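Local coordinates for protein PA1221 (Pseudomonas aeruginosa, PDB 4DG8) that belongs to the ANL superfamily of AMP-binding enzymes, holds adenosine monophosphate in the model, and carries a phosphopantetheine attachment domain in its sequence, at residues Pro242-Leu245 / Arg246-Gly250; Pro291-Arg294 / Arg295-Arg299. All blocks are in the same frame, centred on the assembly; numbering follows the deposited sequence.

Interaction 1 (Pro242-Leu245 / Arg246-Gly250)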
loop_
_atom_site.group_PDB
_atom_site.type_symbol
_atom_site.label_atom_id
_atom_site.label_comp_id
_atom_site.label_asym_id
_atom_site.label_seq_id
_atom_site.Cartn_x
_atom_site.Cartn_y
_atom_site.Cartn_z
ATOM N N PRO A 242 4.433 15.296 -13.997
ATOM C CA PRO A 242 4.221 16.696 -13.591
ATOM C C PRO A 242 2.985 17.324 -14.210
ATOM O O PRO A 242 2.276 18.060 -13.529
ATOM C CB PRO A 242 5.463 17.408 -14.118
ATOM C CG PRO A 242 6.533 16.335 -14.135
ATOM C CD PRO A 242 5.788 15.062 -14.520
ATOM N N GLY A 243 2.744 17.052 -15.487
ATOM C CA GLY A 243 1.603 17.617 -16.179
ATOM C C GLY A 243 0.293 17.116 -15.601
ATOM O O GLY A 243 -0.593 17.911 -15.267
ATOM N N VAL A 244 0.171 15.798 -15.471
ATOM C CA VAL A 244 -1.041 15.193 -14.911
ATOM C C VAL A 244 -1.295 15.669 -13.470
ATOM O O VAL A 244 -2.426 15.981 -13.110
ATOM C CB VAL A 244 -1.014 13.637 -14.983
ATOM C CG1 VAL A 244 -2.178 13.032 -14.217
ATOM C CG2 VAL A 244 -1.020 13.152 -16.446
ATOM N N LEU A 245 -0.248 15.739 -12.653
ATOM C CA LEU A 245 -0.405 16.249 -11.286
ATOM C C LEU A 245 -0.884 17.701 -11.298
ATOM O O LEU A 245 -1.821 18.072 -10.569
ATOM C CB LEU A 245 0.906 16.144 -10.486
ATOM C CG LEU A 245 0.777 16.617 -9.032
ATOM C CD1 LEU A 245 -0.395 15.905 -8.331
ATOM C CD2 LEU A 245 2.106 16.455 -8.227
ATOM N N ARG A 246 -0.225 18.516 -12.120
ATOM C CA ARG A 246 -0.602 19.918 -12.282
ATOM C C ARG A 246 -2.078 20.059 -12.663
ATOM O O ARG A 246 -2.768 20.957 -12.183
ATOM C CB ARG A 246 0.268 20.595 -13.341
ATOM C CG ARG A 246 1.588 21.172 -12.830
ATOM C CD ARG A 246 2.346 21.820 -14.007
ATOM N NE ARG A 246 3.692 22.259 -13.650
ATOM C CZ ARG A 246 3.997 23.472 -13.200
ATOM N NH1 ARG A 246 3.048 24.380 -13.038
ATOM N NH2 ARG A 246 5.254 23.782 -12.900
ATOM N N GLN A 247 -2.564 19.164 -13.522
ATOM C CA GLN A 247 -3.963 19.202 -13.948
ATOM C C GLN A 247 -4.883 18.827 -12.807
ATOM O O GLN A 247 -5.920 19.454 -12.584
ATOM C CB GLN A 247 -4.205 18.200 -15.059
ATOM C CG GLN A 247 -4.454 18.824 -16.400
ATOM C CD GLN A 247 -4.799 17.778 -17.434
ATOM O OE1 GLN A 247 -3.989 16.895 -17.729
ATOM N NE2 GLN A 247 -6.018 17.839 -17.957
ATOM N N LEU A 248 -4.497 17.778 -12.099
ATOM C CA LEU A 248 -5.317 17.252 -11.021
ATOM C C LEU A 248 -5.448 18.260 -9.875
ATOM O O LEU A 248 -6.498 18.351 -9.248
ATOM C CB LEU A 248 -4.767 15.907 -10.537
ATOM C CG LEU A 248 -4.972 14.764 -11.547
ATOM C CD1 LEU A 248 -4.188 13.500 -11.187
ATOM C CD2 LEU A 248 -6.471 14.484 -11.732
ATOM N N ILE A 249 -4.382 19.013 -9.606
ATOM C CA ILE A 249 -4.455 20.086 -8.620
ATOM C C ILE A 249 -5.241 21.287 -9.168
ATOM O O ILE A 249 -6.192 21.753 -8.556
ATOM C CB ILE A 249 -3.050 20.547 -8.189
ATOM C CG1 ILE A 249 -2.324 19.416 -7.455
ATOM C CG2 ILE A 249 -3.140 21.831 -7.359
ATOM C CD1 ILE A 249 -0.832 19.654 -7.258
ATOM N N GLY A 250 -4.853 21.757 -10.345
ATOM C CA GLY A 250 -5.418 22.976 -10.902
ATOM C C GLY A 250 -6.846 22.841 -11.404
ATOM O O GLY A 250 -7.673 23.723 -11.173
#
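L245 and I249, one helical turn apart, meet where the tip of I249 comes against the leucine branch: CD1 of I249 lies 3.9 Å from CG of L245 and equally far from its CD1, and the two side chains run at a slant to each other. With CG of L245 opposite its own backbone N (chi1 -178°), the leucine branch leans along the helix toward I249. V244 and L248 form the second apolar pair, side by side and pointing the same way, with V244 CG1 3.7 Å from L248 CD1.

The backbone supplies the polar part. Four successive i to i+4 hydrogen bonds, the repeat of an alpha-helix, link the first turn of helix 242-250 to the next, from R246 N to P242 O (2.9 Å) through I249 N to L245 O (2.9 Å). At the start of the helix, D241 OD1 accepts a hydrogen bond from V244 N.

R246 adds a mixed contact. Its CG rests 3.3 Å from P242 O, the same carbonyl oxygen that takes its N-H, and from there the chain runs extended to NE, which forms a salt bridge with D271. Q247, on another side of the helix, sends NE2 to E251.

Beyond the helix, L245 and L248 both touch L208 of strand 206-209, P242 and L245 reach L267 of helix 261-270, and V244 and L248 meet the loop at N235. The chemistry thus sets P242, L245 and L248 against a strand and a second helix, while R246 and Q247 carry their polar ends to acidic partners.

Interaction 2 (Pro291-Arg294 / Arg295-Arg299)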
loop_
_atom_site.group_PDB
_atom_site.type_symbol
_atom_site.label_atom_id
_atom_site.label_comp_id
_atom_site.label_asym_id
_atom_site.label_seq_id
_atom_site.Cartn_x
_atom_site.Cartn_y
_atom_site.Cartn_z
ATOM N N PRO A 291 18.409 15.210 -0.301
ATOM C CA PRO A 291 18.577 16.281 -1.299
ATOM C C PRO A 291 17.283 16.646 -2.049
ATOM O O PRO A 291 17.083 17.820 -2.373
ATOM C CB PRO A 291 19.617 15.700 -2.260
ATOM C CG PRO A 291 20.439 14.776 -1.383
ATOM C CD PRO A 291 19.426 14.146 -0.444
ATOM N N HIS A 292 16.425 15.665 -2.321
ATOM C CA HIS A 292 15.157 15.936 -3.004
ATOM C C HIS A 292 14.135 16.614 -2.057
ATOM O O HIS A 292 13.401 17.508 -2.469
ATOM C CB HIS A 292 14.575 14.645 -3.613
ATOM C CG HIS A 292 15.352 14.126 -4.784
ATOM N ND1 HIS A 292 16.455 13.304 -4.649
ATOM C CD2 HIS A 292 15.191 14.321 -6.114
ATOM C CE1 HIS A 292 16.937 13.021 -5.846
ATOM N NE2 HIS A 292 16.191 13.628 -6.751
ATOM N N VAL A 293 14.104 16.195 -0.789
ATOM C CA VAL A 293 13.233 16.831 0.200
ATOM C C VAL A 293 13.637 18.288 0.377
ATOM O O VAL A 293 12.775 19.166 0.475
ATOM C CB VAL A 293 13.251 16.102 1.574
ATOM C CG1 VAL A 293 12.517 16.925 2.644
ATOM C CG2 VAL A 293 12.645 14.717 1.449
ATOM N N ARG A 294 14.945 18.534 0.411
ATOM C CA ARG A 294 15.514 19.875 0.463
ATOM C C ARG A 294 15.046 20.678 -0.751
ATOM O O ARG A 294 14.562 21.808 -0.615
ATOM C CB ARG A 294 17.061 19.830 0.475
ATOM C CG ARG A 294 17.713 19.762 1.867
ATOM C CD ARG A 294 19.258 19.733 1.792
ATOM N NE ARG A 294 19.846 21.052 1.530
ATOM C CZ ARG A 294 20.193 21.911 2.487
ATOM N NH1 ARG A 294 20.010 21.577 3.758
ATOM N NH2 ARG A 294 20.715 23.097 2.186
ATOM N N ARG A 295 15.199 20.112 -1.947
ATOM C CA ARG A 295 14.807 20.875 -3.133
ATOM C C ARG A 295 13.296 21.242 -3.092
ATOM O O ARG A 295 12.888 22.395 -3.376
ATOM C CB ARG A 295 15.177 20.110 -4.406
ATOM C CG ARG A 295 15.104 20.966 -5.649
ATOM C CD ARG A 295 15.523 20.227 -6.927
ATOM N NE ARG A 295 15.348 21.117 -8.073
ATOM C CZ ARG A 295 15.167 20.707 -9.319
ATOM N NH1 ARG A 295 15.174 19.413 -9.599
ATOM N NH2 ARG A 295 14.992 21.589 -10.288
ATOM N N ALA A 296 12.479 20.265 -2.693
ATOM C CA ALA A 296 11.041 20.485 -2.593
ATOM C C ALA A 296 10.700 21.575 -1.572
ATOM O O ALA A 296 10.041 22.561 -1.913
ATOM C CB ALA A 296 10.278 19.174 -2.285
ATOM N N LEU A 297 11.162 21.415 -0.333
ATOM C CA LEU A 297 10.770 22.342 0.731
ATOM C C LEU A 297 11.326 23.750 0.550
ATOM O O LEU A 297 10.666 24.743 0.906
ATOM C CB LEU A 297 11.095 21.779 2.116
ATOM C CG LEU A 297 10.217 20.569 2.438
ATOM C CD1 LEU A 297 10.465 20.093 3.854
ATOM C CD2 LEU A 297 8.750 20.915 2.228
ATOM N N LEU A 298 12.527 23.840 -0.019
ATOM C CA LEU A 298 13.106 25.144 -0.333
ATOM C C LEU A 298 12.300 25.837 -1.426
ATOM O O LEU A 298 12.246 27.063 -1.460
ATOM C CB LEU A 298 14.583 25.027 -0.728
ATOM C CG LEU A 298 15.491 24.611 0.438
ATOM C CD1 LEU A 298 16.935 24.367 -0.003
ATOM C CD2 LEU A 298 15.428 25.668 1.549
ATOM N N ARG A 299 11.670 25.070 -2.317
ATOM C CA ARG A 299 10.758 25.695 -3.293
ATOM C C ARG A 299 9.342 26.018 -2.730
ATOM O O ARG A 299 8.707 26.992 -3.129
ATOM C CB ARG A 299 10.664 24.829 -4.557
ATOM C CG ARG A 299 9.951 25.475 -5.722
ATOM C CD ARG A 299 10.626 26.776 -6.142
ATOM N NE ARG A 299 9.853 27.462 -7.172
ATOM C CZ ARG A 299 9.993 28.743 -7.497
ATOM N NH1 ARG A 299 10.883 29.505 -6.864
ATOM N NH2 ARG A 299 9.237 29.259 -8.463
#
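The beta-alpha-beta unit made by strand 280-284, helix 290-299 and strand 304-309 is connected through the helical turns considered here, within the AMP-binding family region. V293 and L297 form the apolar pair of this helix: they lie alongside each other and point the same way, V293 CG1 coming within 4.0 Å of L297 CD1. Both side chains also touch L305 of strand 304-309 and L328, so the pair packs the helix against the strand that follows it.

Four i to i+4 backbone hydrogen bonds join P291-R294 to R295-R299. The bond from L297 N to V293 O, at 2.9 Å, is nearly straight, with an N-H...O angle of 171°. At the start of the series, R295 N reaches P291 O at 3.0 Å, its donor tilted 33° from the carbonyl plane.

A296 faces helix 261-270, touching F264 and V268; its CB lies 3.5 Å from H292 O, the carbonyl that its own N-H uses. On this flank H292 ND1 is hydrogen-bonded to S289 OG, and the extended chain of R295 carries NH1 to the backbone oxygen of D269. R294 takes a different course: its chain bends at chi3 (78°), and NH1 is shared between L328 O and the carboxylate of E329. Two partners on one nitrogen would be expected to limit how far that guanidinium can swing.

L298, one turn on from R294, lays its CB and CG over R294 O. Its CG, opposite its own carbonyl carbon, sits 3.1 Å from R294 O, while the N-H of the same leucine donates to that oxygen at 2.9 Å.

Overall arrangement
Interactions 1 and 2 illustrate one principle twice, a short helix stitched by its backbone, with apolar pairs four residues apart and polar side chains that reach partners outside the helix. They follow each other along the chain within the AMP-binding region, their centres 19 Å apart and their nearest atoms about 8 Å apart, so they do not touch. Helix 261-270 is the common neighbour: residues 242-245 press on L267, whereas 291-299 meets F264, N265 and V268. The loop after that helix is also shared, since D273 touches R246 and forms a salt bridge with R299. The V293 side chain is about 10 Å from the bound adenosine monophosphate, so the helix does not touch it by that residue.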